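PDB 6BE0: AvrA from Salmonella typhimurium, which probably transfers acetyl groups from acetyl-CoA to serine and threonine residues of target proteins, as a bacterial effector of the YopJ family that binds inositol hexakisphosphate. Local coordinates for residues Gln241-Leu246 and Glu270-Asn275; Glu51-Asp56 and Ile60-Glu65; Leu232-Tyr237 and Glu266-Arg271. All coordinates share one frame; numbering follows the deposited sequence.

Interaction 2 comes first along the chain, where helix 40-55 runs out and the following loop leads to helix 65-82. Interactions 1 and 3 lie far downstream and meet on one element, helix 268-273: its face toward helix 243-252 makes interaction 1, and its first turn packs on residues 232-237 in interaction 3. The centres of these two are 9 Å apart, and Leu246 of the former packs on Leu268 of the latter. Interaction 2 stands apart, its centre 19 Å from interaction 1 and 24 Å from interaction 3. Helix 268-273 serves both ligand sites: Phe272 packs on the helix start that binds coenzyme A, while Arg271, next to it in sequence, reaches the inositol hexakisphosphate.

Interaction 1. Residues Gln241-Leu246 and Glu270-Asn275; sequences QGAQRL and ERFDNN. With COA (coenzyme A), chain C; IHP (inositol hexakisphosphate), chain B.
Phe272 projects from helix 268-273 onto the first turn of helix 243-252 and supplies most of the apolar contact. With CG anti to the backbone N (chi1 171°), its ring is carried against three residues. Leu246 CD1 meets the inner part of the ring, 3.5 Å from Phe272 CD1, and the two side chains cross obliquely. Farther out, Ala243 CB lies 3.9 Å from Phe272 CE2, while the backbone N atoms of Gly242 and Ala243 approach the ring obliquely near CE1 and CZ.

Hydrogen bonds serve the ligand and the helix end, and none joins the two segments. Gln244 N donates to coenzyme A O9A at 2.7 Å, and Ala243 N makes a weak bond of 3.4 Å to coenzyme A O7A. On the other segment, Asn275 ND2 reaches back to Arg271 O at 2.7 Å, nearly straight at 165°.

Charge complementarity is the likely basis of the Arg271 contact: O24 of inositol hexakisphosphate lies over the centre of one guanidinium face, 3.1 Å from Arg271 CZ. Lys238, His239 and Lys291 are among the residues that also bind this ligand.

Gly242 is the N-cap of helix 243-252, and the 3'-phosphate of coenzyme A sits at this helix start, where backbone N-H groups and probably the helix dipole favour an anion: a classic phosphate-binding site.

Interaction 2. Residues Glu51-Asp56 and Ile60-Glu65; sequences ESEIID and IHISYE
Glu53 and Tyr64 meet through a short hydrogen bond, Tyr64 OH donating to Glu53 OE1 at 2.6 Å. The oxygen is approached on its anti side, with the hydroxyl 24° out of the carboxylate plane, and it lies at the edge of the tyrosine ring, close to the ring plane. The two side chains run past each other in opposite directions, and their flat ends are turned 35° apart. This is the tight part of the contact. Glu53 has CG anti to its carbonyl carbon (chi1 -73°) and an extended chain beyond, which carries the carboxylate across to the loop. There Ile62 CD1 comes against the aliphatic and carboxyl carbons, 3.4 Å from Glu53 CD, with the two chains crossing at about a right angle. Ile62 also lays CG2 over one face of the Tyr64 ring, 3.6 Å above its plane and offset toward the rim, so that isoleucine touches both members of the bonded pair.

The contact braces a reversal of the chain between two helices: after helix 40-55 the chain turns back, and residues 60-65 lead into helix 65-82. Arg49, one turn earlier in the first helix, forms a salt bridge with Glu53 OE2, so each carboxylate oxygen has its own partner. Trp59, Glu185 and Arg292 of helix 287-300 also touch the Tyr64 side chain.

Toward solvent the contact is looser. Ile62 is only partly buried, while Asp56 and His61 are exposed, and the side chain of neither touches the opposite segment.

Interaction 3. Residues Leu232-Tyr237 and Glu266-Arg271; sequences LPVSFY and ETLYER. With IHP (inositol hexakisphosphate), chain B.
Leu268, in the first turn of helix 268-273, plugs its branched end against Val234 and Tyr237, joining this helix to the 3-10 turn 234-236. A capping box of Thr267 and Glu270 fixes the helix start that carries it. The contact packs the helix bearing Arg271 of the inositol hexakisphosphate pocket against the chain just before Lys238 and His239, which bind the same ligand.

Leu268 has CG anti to the backbone N (chi1 -180°), which directs the side chain toward residues 234-237, and a bend at chi2 (67°) places the two methyls. Both come near Val234 CG1, with Leu268 CD2 at 4.0 Å, the side chains meeting at a slant. CD1 also rests against the backbone, 3.6 Å from Tyr237 O, a carbonyl that accepts a hydrogen bond from Thr240 OG1.

Tyr237 offers chiefly its backbone and CB here, for its ring leads away to stack with Tyr249, and its OH is hydrogen-bonded to Asp229. Leu246 of helix 243-252 also packs on Leu268, extending the apolar cluster.

In the capping box, Thr267 OG1 accepts from Glu270 N at 3.0 Å, and Thr267 N donates in return to Glu270 OE1 at 3.3 Å, meeting that oxygen on its anti side, 31° out of the carboxylate plane.

Interaction 1. Residues Gln241-Leu246 and Glu270-Asn275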
loop_
_atom_site.group_PDB
_atom_site.type_symbol
_atom_site.label_atom_id
_atom_site.label_comp_id
_atom_site.label_asym_id
_atom_site.label_seq_id
_atom_site.Cartn_x
_atom_site.Cartn_y
_atom_site.Cartn_z
ATOM N N GLN A 241 9.973 5.447 -4.786
ATOM C CA GLN A 241 11.161 6.096 -4.253
ATOM C C GLN A 241 12.415 5.559 -4.935
ATOM O O GLN A 241 13.200 4.834 -4.332
ATOM C CB GLN A 241 11.235 5.892 -2.738
ATOM C CG GLN A 241 10.140 6.633 -1.984
ATOM C CD GLN A 241 10.039 6.233 -0.526
ATOM O OE1 GLN A 241 10.317 5.092 -0.160
ATOM N NE2 GLN A 241 9.635 7.176 0.317
ATOM N N GLY A 242 12.592 5.922 -6.200
ATOM C CA GLY A 242 13.731 5.464 -6.973
ATOM C C GLY A 242 13.516 5.654 -8.463
ATOM O O GLY A 242 12.595 5.081 -9.044
ATOM N N ALA A 243 14.369 6.466 -9.080
ATOM C CA ALA A 243 14.279 6.733 -10.510
ATOM C C ALA A 243 14.508 5.458 -11.317
ATOM O O ALA A 243 13.834 5.217 -12.321
ATOM C CB ALA A 243 15.282 7.802 -10.912
ATOM N N GLN A 244 15.460 4.645 -10.872
ATOM C CA GLN A 244 15.754 3.378 -11.529
ATOM C C GLN A 244 14.539 2.460 -11.478
ATOM O O GLN A 244 14.225 1.779 -12.452
ATOM C CB GLN A 244 16.957 2.696 -10.874
ATOM C CG GLN A 244 17.337 1.358 -11.497
ATOM C CD GLN A 244 17.740 1.483 -12.956
ATOM O OE1 GLN A 244 18.405 2.443 -13.348
ATOM N NE2 GLN A 244 17.333 0.515 -13.768
ATOM N N ARG A 245 13.860 2.449 -10.336
ATOM C CA ARG A 245 12.685 1.605 -10.151
ATOM C C ARG A 245 11.566 1.996 -11.112
ATOM O O ARG A 245 10.847 1.137 -11.623
ATOM C CB ARG A 245 12.191 1.693 -8.706
ATOM C CG ARG A 245 10.981 0.825 -8.391
ATOM C CD ARG A 245 11.272 -0.662 -8.529
ATOM N NE ARG A 245 10.054 -1.459 -8.395
ATOM C CZ ARG A 245 9.228 -1.748 -9.396
ATOM N NH1 ARG A 245 9.479 -1.316 -10.626
ATOM N NH2 ARG A 245 8.144 -2.477 -9.170
ATOM N N LEU A 246 11.419 3.296 -11.348
ATOM C CA LEU A 246 10.431 3.787 -12.299
ATOM C C LEU A 246 10.819 3.402 -13.723
ATOM O O LEU A 246 9.960 3.057 -14.533
ATOM C CB LEU A 246 10.278 5.305 -12.191
ATOM C CG LEU A 246 9.492 5.844 -10.993
ATOM C CD1 LEU A 246 9.526 7.365 -10.990
ATOM C CD2 LEU A 246 8.052 5.351 -11.004
ATOM N N GLU A 270 7.286 13.466 -14.545
ATOM C CA GLU A 270 7.215 14.873 -14.170
ATOM C C GLU A 270 6.837 15.020 -12.702
ATOM O O GLU A 270 7.339 15.906 -12.011
ATOM C CB GLU A 270 6.211 15.617 -15.055
ATOM C CG GLU A 270 6.723 15.917 -16.456
ATOM C CD GLU A 270 5.752 16.751 -17.268
ATOM O OE1 GLU A 270 4.547 16.755 -16.939
ATOM O OE2 GLU A 270 6.196 17.409 -18.234
ATOM N N ARG A 271 5.957 14.144 -12.226
ATOM C CA ARG A 271 5.545 14.176 -10.830
ATOM C C ARG A 271 6.672 13.719 -9.907
ATOM O O ARG A 271 6.862 14.280 -8.828
ATOM C CB ARG A 271 4.312 13.301 -10.599
ATOM C CG ARG A 271 4.131 12.948 -9.136
ATOM C CD ARG A 271 2.750 12.427 -8.794
ATOM N NE ARG A 271 2.747 11.898 -7.433
ATOM C CZ ARG A 271 2.847 12.644 -6.338
ATOM N NH1 ARG A 271 2.948 13.964 -6.427
ATOM N NH2 ARG A 271 2.848 12.070 -5.146
ATOM N N PHE A 272 7.403 12.689 -10.327
ATOM C CA PHE A 272 8.509 12.164 -9.533
ATOM C C PHE A 272 9.525 13.256 -9.230
ATOM O O PHE A 272 10.033 13.352 -8.113
ATOM C CB PHE A 272 9.196 11.004 -10.258
ATOM C CG PHE A 272 10.474 10.554 -9.604
ATOM C CD1 PHE A 272 10.448 9.715 -8.503
ATOM C CD2 PHE A 272 11.703 10.971 -10.092
ATOM C CE1 PHE A 272 11.623 9.301 -7.900
ATOM C CE2 PHE A 272 12.879 10.560 -9.494
ATOM C CZ PHE A 272 12.838 9.725 -8.397
ATOM N N ASP A 273 9.812 14.082 -10.231
ATOM C CA ASP A 273 10.767 15.171 -10.079
ATOM C C ASP A 273 10.204 16.305 -9.225
ATOM O O ASP A 273 10.937 16.933 -8.461
ATOM C CB ASP A 273 11.182 15.710 -11.452
ATOM C CG ASP A 273 12.089 14.754 -12.210
ATOM O OD1 ASP A 273 12.625 13.809 -11.592
ATOM O OD2 ASP A 273 12.279 14.957 -13.428
ATOM N N ASN A 274 8.907 16.565 -9.351
ATOM C CA ASN A 274 8.272 17.654 -8.611
ATOM C C ASN A 274 8.073 17.337 -7.130
ATOM O O ASN A 274 7.551 18.162 -6.378
ATOM C CB ASN A 274 6.923 18.005 -9.240
ATOM C CG ASN A 274 7.065 18.694 -10.585
ATOM O OD1 ASN A 274 8.129 19.209 -10.927
ATOM N ND2 ASN A 274 5.981 18.715 -11.352
ATOM N N ASN A 275 8.484 16.141 -6.718
ATOM C CA ASN A 275 8.398 15.734 -5.320
ATOM C C ASN A 275 9.709 15.112 -4.853
ATOM O O ASN A 275 9.714 14.139 -4.095
ATOM C CB ASN A 275 7.245 14.749 -5.124
ATOM C CG ASN A 275 5.895 15.362 -5.439
ATOM O OD1 ASN A 275 5.169 15.786 -4.541
ATOM N ND2 ASN A 275 5.554 15.416 -6.721
HETATM N N1A COA C . 14.316 7.794 0.559
HETATM C C2A COA C . 14.154 7.861 -0.797
HETATM N N3A COA C . 14.833 6.999 -1.612
HETATM C C4A COA C . 15.681 6.063 -1.082
HETATM C C5A COA C . 15.844 5.990 0.257
HETATM C C6A COA C . 15.149 6.871 1.079
HETATM N N6A COA C . 14.889 7.290 2.419
HETATM N N7A COA C . 16.727 4.987 0.525
HETATM C C8A COA C . 17.107 4.440 -0.659
HETATM N N9A COA C . 16.469 5.099 -1.652
HETATM C C1B COA C . 16.555 4.870 -3.056
HETATM C C2B COA C . 17.246 5.821 -3.647
HETATM O O2B COA C . 16.352 6.818 -4.211
HETATM C C3B COA C . 18.081 5.075 -4.819
HETATM O O3B COA C . 17.240 4.788 -5.936
HETATM P P3B COA C . 17.565 5.470 -7.361
HETATM O O7A COA C . 17.248 6.947 -7.303
HETATM O O8A COA C . 19.024 5.279 -7.695
HETATM O O9A COA C . 16.722 4.819 -8.437
HETATM C C4B COA C . 18.506 3.922 -4.249
HETATM O O4B COA C . 17.364 3.524 -3.323
HETATM C C5B COA C . 19.783 4.160 -3.456
HETATM O O5B COA C . 20.089 3.010 -2.676
HETATM P P1A COA C . 21.359 2.114 -3.063
HETATM O O1A COA C . 21.647 2.229 -4.551
HETATM O O2A COA C . 22.563 2.586 -2.265
HETATM O O3A COA C . 21.058 0.601 -2.702
HETATM C C1 IHP B . -6.151 11.982 -5.779
HETATM C C2 IHP B . -5.160 11.312 -4.835
HETATM C C3 IHP B . -3.757 11.864 -5.030
HETATM C C4 IHP B . -3.750 13.373 -4.902
HETATM C C5 IHP B . -4.610 13.956 -6.007
HETATM C C6 IHP B . -6.054 13.505 -5.845
HETATM O O11 IHP B . -7.458 11.591 -5.398
HETATM P P1 IHP B . -8.189 10.470 -6.268
HETATM O O21 IHP B . -8.955 9.544 -5.350
HETATM O O31 IHP B . -7.182 9.651 -7.046
HETATM O O41 IHP B . -9.146 11.134 -7.222
HETATM O O12 IHP B . -5.587 11.477 -3.464
HETATM P P2 IHP B . -5.971 10.209 -2.597
HETATM O O22 IHP B . -6.986 9.355 -3.320
HETATM O O32 IHP B . -4.751 9.363 -2.320
HETATM O O42 IHP B . -6.567 10.663 -1.284
HETATM O O13 IHP B . -2.866 11.269 -4.085
HETATM P P3 IHP B . -1.753 10.252 -4.599
HETATM O O23 IHP B . -1.602 9.121 -3.611
HETATM O O33 IHP B . -2.121 9.678 -5.947
HETATM O O43 IHP B . -0.433 10.969 -4.715
HETATM O O14 IHP B . -2.402 13.881 -4.916
HETATM P P4 IHP B . -1.451 13.906 -6.218
HETATM O O24 IHP B . -0.071 13.421 -5.836
HETATM O O34 IHP B . -1.984 13.028 -7.327
HETATM O O44 IHP B . -1.316 15.318 -6.719
HETATM O O15 IHP B . -4.544 15.383 -6.034
HETATM P P5 IHP B . -4.693 16.127 -7.425
HETATM O O25 IHP B . -5.284 15.188 -8.456
HETATM O O35 IHP B . -5.602 17.318 -7.251
HETATM O O45 IHP B . -3.350 16.604 -7.919
HETATM O O16 IHP B . -6.632 14.103 -4.685
HETATM P P6 IHP B . -8.014 14.824 -4.809
HETATM O O26 IHP B . -8.285 15.619 -3.558
HETATM O O36 IHP B . -8.007 15.753 -5.995
HETATM O O46 IHP B . -9.119 13.811 -4.979
#

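Interaction 2. Residues Glu51-Asp56 and Ile60-Glu65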
loop_
_atom_site.group_PDB
_atom_site.type_symbol
_atom_site.label_atom_id
_atom_site.label_comp_id
_atom_site.label_asym_id
_atom_site.label_seq_id
_atom_site.Cartn_x
_atom_site.Cartn_y
_atom_site.Cartn_z
ATOM N N GLU A 51 6.647 19.114 8.304
ATOM C CA GLU A 51 7.071 20.043 7.266
ATOM C C GLU A 51 8.454 20.601 7.577
ATOM O O GLU A 51 9.298 20.722 6.692
ATOM C CB GLU A 51 6.055 21.177 7.124
ATOM C CG GLU A 51 4.707 20.718 6.591
ATOM C CD GLU A 51 3.660 21.808 6.628
ATOM O OE1 GLU A 51 3.551 22.491 7.667
ATOM O OE2 GLU A 51 2.949 21.984 5.616
ATOM N N SER A 52 8.679 20.933 8.844
ATOM C CA SER A 52 9.972 21.437 9.291
ATOM C C SER A 52 11.074 20.412 9.048
ATOM O O SER A 52 12.160 20.750 8.572
ATOM C CB SER A 52 9.916 21.804 10.775
ATOM O OG SER A 52 11.184 22.225 11.242
ATOM N N GLU A 53 10.782 19.159 9.378
ATOM C CA GLU A 53 11.754 18.080 9.260
ATOM C C GLU A 53 12.128 17.804 7.804
ATOM O O GLU A 53 13.210 17.290 7.522
ATOM C CB GLU A 53 11.207 16.812 9.916
ATOM C CG GLU A 53 11.190 16.883 11.438
ATOM C CD GLU A 53 10.204 15.917 12.067
ATOM O OE1 GLU A 53 9.679 15.042 11.349
ATOM O OE2 GLU A 53 9.950 16.037 13.283
ATOM N N ILE A 54 11.232 18.151 6.886
ATOM C CA ILE A 54 11.518 18.035 5.460
ATOM C C ILE A 54 12.496 19.122 5.025
ATOM O O ILE A 54 13.408 18.870 4.240
ATOM C CB ILE A 54 10.224 18.125 4.614
ATOM C CG1 ILE A 54 9.427 16.824 4.743
ATOM C CG2 ILE A 54 10.540 18.391 3.139
ATOM C CD1 ILE A 54 8.043 16.871 4.123
ATOM N N ILE A 55 12.307 20.330 5.548
ATOM C CA ILE A 55 13.106 21.479 5.133
ATOM C C ILE A 55 14.540 21.403 5.657
ATOM O O ILE A 55 15.477 21.762 4.940
ATOM C CB ILE A 55 12.457 22.803 5.601
ATOM C CG1 ILE A 55 11.084 22.967 4.943
ATOM C CG2 ILE A 55 13.350 23.997 5.257
ATOM C CD1 ILE A 55 10.271 24.137 5.466
ATOM N N ASP A 56 14.715 20.946 6.895
ATOM C CA ASP A 56 16.052 20.868 7.486
ATOM C C ASP A 56 16.743 19.542 7.156
ATOM O O ASP A 56 17.924 19.358 7.453
ATOM C CB ASP A 56 15.986 21.076 9.006
ATOM C CG ASP A 56 15.106 20.058 9.713
ATOM O OD1 ASP A 56 14.592 20.381 10.804
ATOM O OD2 ASP A 56 14.927 18.938 9.193
ATOM N N ILE A 60 14.913 12.140 7.128
ATOM C CA ILE A 60 15.429 10.867 6.648
ATOM C C ILE A 60 15.797 9.902 7.778
ATOM O O ILE A 60 15.694 8.686 7.604
ATOM C CB ILE A 60 16.658 11.078 5.738
ATOM C CG1 ILE A 60 17.085 9.746 5.118
ATOM C CG2 ILE A 60 17.808 11.719 6.511
ATOM C CD1 ILE A 60 17.731 9.885 3.760
ATOM N N HIS A 61 16.213 10.434 8.927
ATOM C CA HIS A 61 16.577 9.592 10.070
ATOM C C HIS A 61 15.596 9.748 11.237
ATOM O O HIS A 61 15.955 9.531 12.395
ATOM C CB HIS A 61 18.010 9.895 10.532
ATOM C CG HIS A 61 18.259 11.333 10.861
ATOM N ND1 HIS A 61 17.567 12.006 11.847
ATOM C CD2 HIS A 61 19.141 12.223 10.347
ATOM C CE1 HIS A 61 18.006 13.249 11.919
ATOM N NE2 HIS A 61 18.961 13.408 11.019
ATOM N N ILE A 62 14.358 10.117 10.919
ATOM C CA ILE A 62 13.262 10.105 11.888
ATOM C C ILE A 62 12.271 9.004 11.517
ATOM O O ILE A 62 11.972 8.801 10.339
ATOM C CB ILE A 62 12.532 11.469 11.947
ATOM C CG1 ILE A 62 13.428 12.519 12.607
ATOM C CG2 ILE A 62 11.217 11.356 12.724
ATOM C CD1 ILE A 62 12.916 13.944 12.474
ATOM N N SER A 63 11.764 8.300 12.526
ATOM C CA SER A 63 10.754 7.267 12.318
ATOM C C SER A 63 9.360 7.819 12.598
ATOM O O SER A 63 9.109 8.377 13.667
ATOM C CB SER A 63 11.028 6.055 13.207
ATOM O OG SER A 63 9.995 5.093 13.077
ATOM N N TYR A 64 8.462 7.655 11.631
ATOM C CA TYR A 64 7.095 8.158 11.733
ATOM C C TYR A 64 6.078 7.036 11.937
ATOM O O TYR A 64 4.875 7.293 12.001
ATOM C CB TYR A 64 6.734 8.952 10.476
ATOM C CG TYR A 64 7.655 10.117 10.203
ATOM C CD1 TYR A 64 7.501 11.319 10.880
ATOM C CD2 TYR A 64 8.677 10.018 9.268
ATOM C CE1 TYR A 64 8.340 12.388 10.637
ATOM C CE2 TYR A 64 9.521 11.083 9.016
ATOM C CZ TYR A 64 9.346 12.267 9.702
ATOM O OH TYR A 64 10.182 13.331 9.457
ATOM N N GLU A 65 6.563 5.801 12.039
ATOM C CA GLU A 65 5.695 4.627 12.125
ATOM C C GLU A 65 4.704 4.716 13.278
ATOM O O GLU A 65 3.512 4.473 13.101
ATOM C CB GLU A 65 6.531 3.353 12.279
ATOM C CG GLU A 65 7.562 3.143 11.190
ATOM C CD GLU A 65 8.266 1.808 11.300
ATOM O OE1 GLU A 65 7.993 1.064 12.267
ATOM O OE2 GLU A 65 9.098 1.505 10.420
#

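Interaction 3. Residues Leu232-Tyr237 and Glu266-Arg271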
loop_
_atom_site.group_PDB
_atom_site.type_symbol
_atom_site.label_atom_id
_atom_site.label_comp_id
_atom_site.label_asym_id
_atom_site.label_seq_id
_atom_site.Cartn_x
_atom_site.Cartn_y
_atom_site.Cartn_z
ATOM N N LEU A 232 0.081 -4.487 -12.647
ATOM C CA LEU A 232 -0.458 -3.328 -11.941
ATOM C C LEU A 232 -0.407 -2.038 -12.761
ATOM O O LEU A 232 0.495 -1.853 -13.579
ATOM C CB LEU A 232 0.295 -3.140 -10.624
ATOM C CG LEU A 232 0.280 -4.374 -9.717
ATOM C CD1 LEU A 232 1.129 -4.151 -8.473
ATOM C CD2 LEU A 232 -1.147 -4.746 -9.329
ATOM N N PRO A 233 -1.383 -1.140 -12.537
ATOM C CA PRO A 233 -1.491 0.113 -13.292
ATOM C C PRO A 233 -0.526 1.191 -12.803
ATOM O O PRO A 233 0.113 1.025 -11.765
ATOM C CB PRO A 233 -2.942 0.528 -13.056
ATOM C CG PRO A 233 -3.245 0.017 -11.696
ATOM C CD PRO A 233 -2.478 -1.274 -11.557
ATOM N N VAL A 234 -0.443 2.288 -13.551
ATOM C CA VAL A 234 0.539 3.339 -13.300
ATOM C C VAL A 234 0.318 4.039 -11.960
ATOM O O VAL A 234 1.275 4.439 -11.298
ATOM C CB VAL A 234 0.508 4.400 -14.425
ATOM C CG1 VAL A 234 1.592 5.452 -14.214
ATOM C CG2 VAL A 234 0.672 3.738 -15.788
ATOM N N SER A 235 -0.943 4.178 -11.566
ATOM C CA SER A 235 -1.301 4.947 -10.376
ATOM C C SER A 235 -0.702 4.376 -9.089
ATOM O O SER A 235 -0.652 5.059 -8.066
ATOM C CB SER A 235 -2.822 5.021 -10.243
ATOM O OG SER A 235 -3.385 3.730 -10.107
ATOM N N PHE A 236 -0.247 3.128 -9.143
ATOM C CA PHE A 236 0.358 2.480 -7.984
ATOM C C PHE A 236 1.782 2.968 -7.724
ATOM O O PHE A 236 2.302 2.818 -6.618
ATOM C CB PHE A 236 0.363 0.962 -8.175
ATOM C CG PHE A 236 -0.934 0.299 -7.812
ATOM C CD1 PHE A 236 -2.136 0.791 -8.289
ATOM C CD2 PHE A 236 -0.949 -0.823 -7.002
ATOM C CE1 PHE A 236 -3.330 0.183 -7.956
ATOM C CE2 PHE A 236 -2.139 -1.437 -6.667
ATOM C CZ PHE A 236 -3.331 -0.933 -7.145
ATOM N N TYR A 237 2.402 3.555 -8.743
ATOM C CA TYR A 237 3.825 3.888 -8.702
ATOM C C TYR A 237 4.097 5.382 -8.576
ATOM O O TYR A 237 5.213 5.837 -8.827
ATOM C CB TYR A 237 4.509 3.351 -9.958
ATOM C CG TYR A 237 4.421 1.854 -10.080
ATOM C CD1 TYR A 237 5.498 1.048 -9.741
ATOM C CD2 TYR A 237 3.256 1.243 -10.519
ATOM C CE1 TYR A 237 5.420 -0.325 -9.845
ATOM C CE2 TYR A 237 3.167 -0.129 -10.623
ATOM C CZ TYR A 237 4.251 -0.909 -10.286
ATOM O OH TYR A 237 4.170 -2.277 -10.391
ATOM N N GLU A 266 0.507 16.372 -14.883
ATOM C CA GLU A 266 1.922 16.017 -14.924
ATOM C C GLU A 266 2.072 14.508 -15.045
ATOM O O GLU A 266 1.314 13.745 -14.449
ATOM C CB GLU A 266 2.657 16.536 -13.683
ATOM C CG GLU A 266 1.978 16.230 -12.359
ATOM C CD GLU A 266 2.719 16.829 -11.172
ATOM O OE1 GLU A 266 2.459 16.406 -10.027
ATOM O OE2 GLU A 266 3.559 17.729 -11.386
ATOM N N THR A 267 3.051 14.086 -15.837
ATOM C CA THR A 267 3.275 12.671 -16.085
ATOM C C THR A 267 3.869 11.993 -14.858
ATOM O O THR A 267 4.191 12.652 -13.868
ATOM C CB THR A 267 4.213 12.454 -17.285
ATOM O OG1 THR A 267 5.524 12.936 -16.966
ATOM C CG2 THR A 267 3.690 13.184 -18.515
ATOM N N LEU A 268 4.002 10.673 -14.928
ATOM C CA LEU A 268 4.614 9.898 -13.856
ATOM C C LEU A 268 6.015 10.419 -13.549
ATOM O O LEU A 268 6.386 10.584 -12.387
ATOM C CB LEU A 268 4.671 8.417 -14.239
ATOM C CG LEU A 268 5.280 7.460 -13.214
ATOM C CD1 LEU A 268 4.401 7.363 -11.976
ATOM C CD2 LEU A 268 5.493 6.091 -13.839
ATOM N N TYR A 269 6.786 10.680 -14.599
ATOM C CA TYR A 269 8.142 11.195 -14.450
ATOM C C TYR A 269 8.148 12.639 -13.962
ATOM O O TYR A 269 8.929 12.999 -13.081
ATOM C CB TYR A 269 8.899 11.105 -15.777
ATOM C CG TYR A 269 9.522 9.759 -16.087
ATOM C CD1 TYR A 269 9.923 8.896 -15.073
ATOM C CD2 TYR A 269 9.724 9.360 -17.401
ATOM C CE1 TYR A 269 10.495 7.676 -15.360
ATOM C CE2 TYR A 269 10.297 8.142 -17.696
ATOM C CZ TYR A 269 10.681 7.305 -16.672
ATOM O OH TYR A 269 11.254 6.092 -16.961
ATOM N N GLU A 270 7.286 13.466 -14.545
ATOM C CA GLU A 270 7.215 14.873 -14.170
ATOM C C GLU A 270 6.837 15.020 -12.702
ATOM O O GLU A 270 7.339 15.906 -12.011
ATOM C CB GLU A 270 6.211 15.617 -15.055
ATOM C CG GLU A 270 6.723 15.917 -16.456
ATOM C CD GLU A 270 5.752 16.751 -17.268
ATOM O OE1 GLU A 270 4.547 16.755 -16.939
ATOM O OE2 GLU A 270 6.196 17.409 -18.234
ATOM N N ARG A 271 5.957 14.144 -12.226
ATOM C CA ARG A 271 5.545 14.176 -10.830
ATOM C C ARG A 271 6.672 13.719 -9.907
ATOM O O ARG A 271 6.862 14.280 -8.828
ATOM C CB ARG A 271 4.312 13.301 -10.599
ATOM C CG ARG A 271 4.131 12.948 -9.136
ATOM C CD ARG A 271 2.750 12.427 -8.794
ATOM N NE ARG A 271 2.747 11.898 -7.433
ATOM C CZ ARG A 271 2.847 12.644 -6.338
ATOM N NH1 ARG A 271 2.948 13.964 -6.427
ATOM N NH2 ARG A 271 2.848 12.070 -5.146
HETATM C C1 IHP B . -6.151 11.982 -5.779
HETATM C C2 IHP B . -5.160 11.312 -4.835
HETATM C C3 IHP B . -3.757 11.864 -5.030
HETATM C C4 IHP B . -3.750 13.373 -4.902
HETATM C C5 IHP B . -4.610 13.956 -6.007
HETATM C C6 IHP B . -6.054 13.505 -5.845
HETATM O O11 IHP B . -7.458 11.591 -5.398
HETATM P P1 IHP B . -8.189 10.470 -6.268
HETATM O O21 IHP B . -8.955 9.544 -5.350
HETATM O O31 IHP B . -7.182 9.651 -7.046
HETATM O O41 IHP B . -9.146 11.134 -7.222
HETATM O O12 IHP B . -5.587 11.477 -3.464
HETATM P P2 IHP B . -5.971 10.209 -2.597
HETATM O O22 IHP B . -6.986 9.355 -3.320
HETATM O O32 IHP B . -4.751 9.363 -2.320
HETATM O O42 IHP B . -6.567 10.663 -1.284
HETATM O O13 IHP B . -2.866 11.269 -4.085
HETATM P P3 IHP B . -1.753 10.252 -4.599
HETATM O O23 IHP B . -1.602 9.121 -3.611
HETATM O O33 IHP B . -2.121 9.678 -5.947
HETATM O O43 IHP B . -0.433 10.969 -4.715
HETATM O O14 IHP B . -2.402 13.881 -4.916
HETATM P P4 IHP B . -1.451 13.906 -6.218
HETATM O O24 IHP B . -0.071 13.421 -5.836
HETATM O O34 IHP B . -1.984 13.028 -7.327
HETATM O O44 IHP B . -1.316 15.318 -6.719
HETATM O O15 IHP B . -4.544 15.383 -6.034
HETATM P P5 IHP B . -4.693 16.127 -7.425
HETATM O O25 IHP B . -5.284 15.188 -8.456
HETATM O O35 IHP B . -5.602 17.318 -7.251
HETATM O O45 IHP B . -3.350 16.604 -7.919
HETATM O O16 IHP B . -6.632 14.103 -4.685
HETATM P P6 IHP B . -8.014 14.824 -4.809
HETATM O O26 IHP B . -8.285 15.619 -3.558
HETATM O O36 IHP B . -8.007 15.753 -5.995
HETATM O O46 IHP B . -9.119 13.811 -4.979
#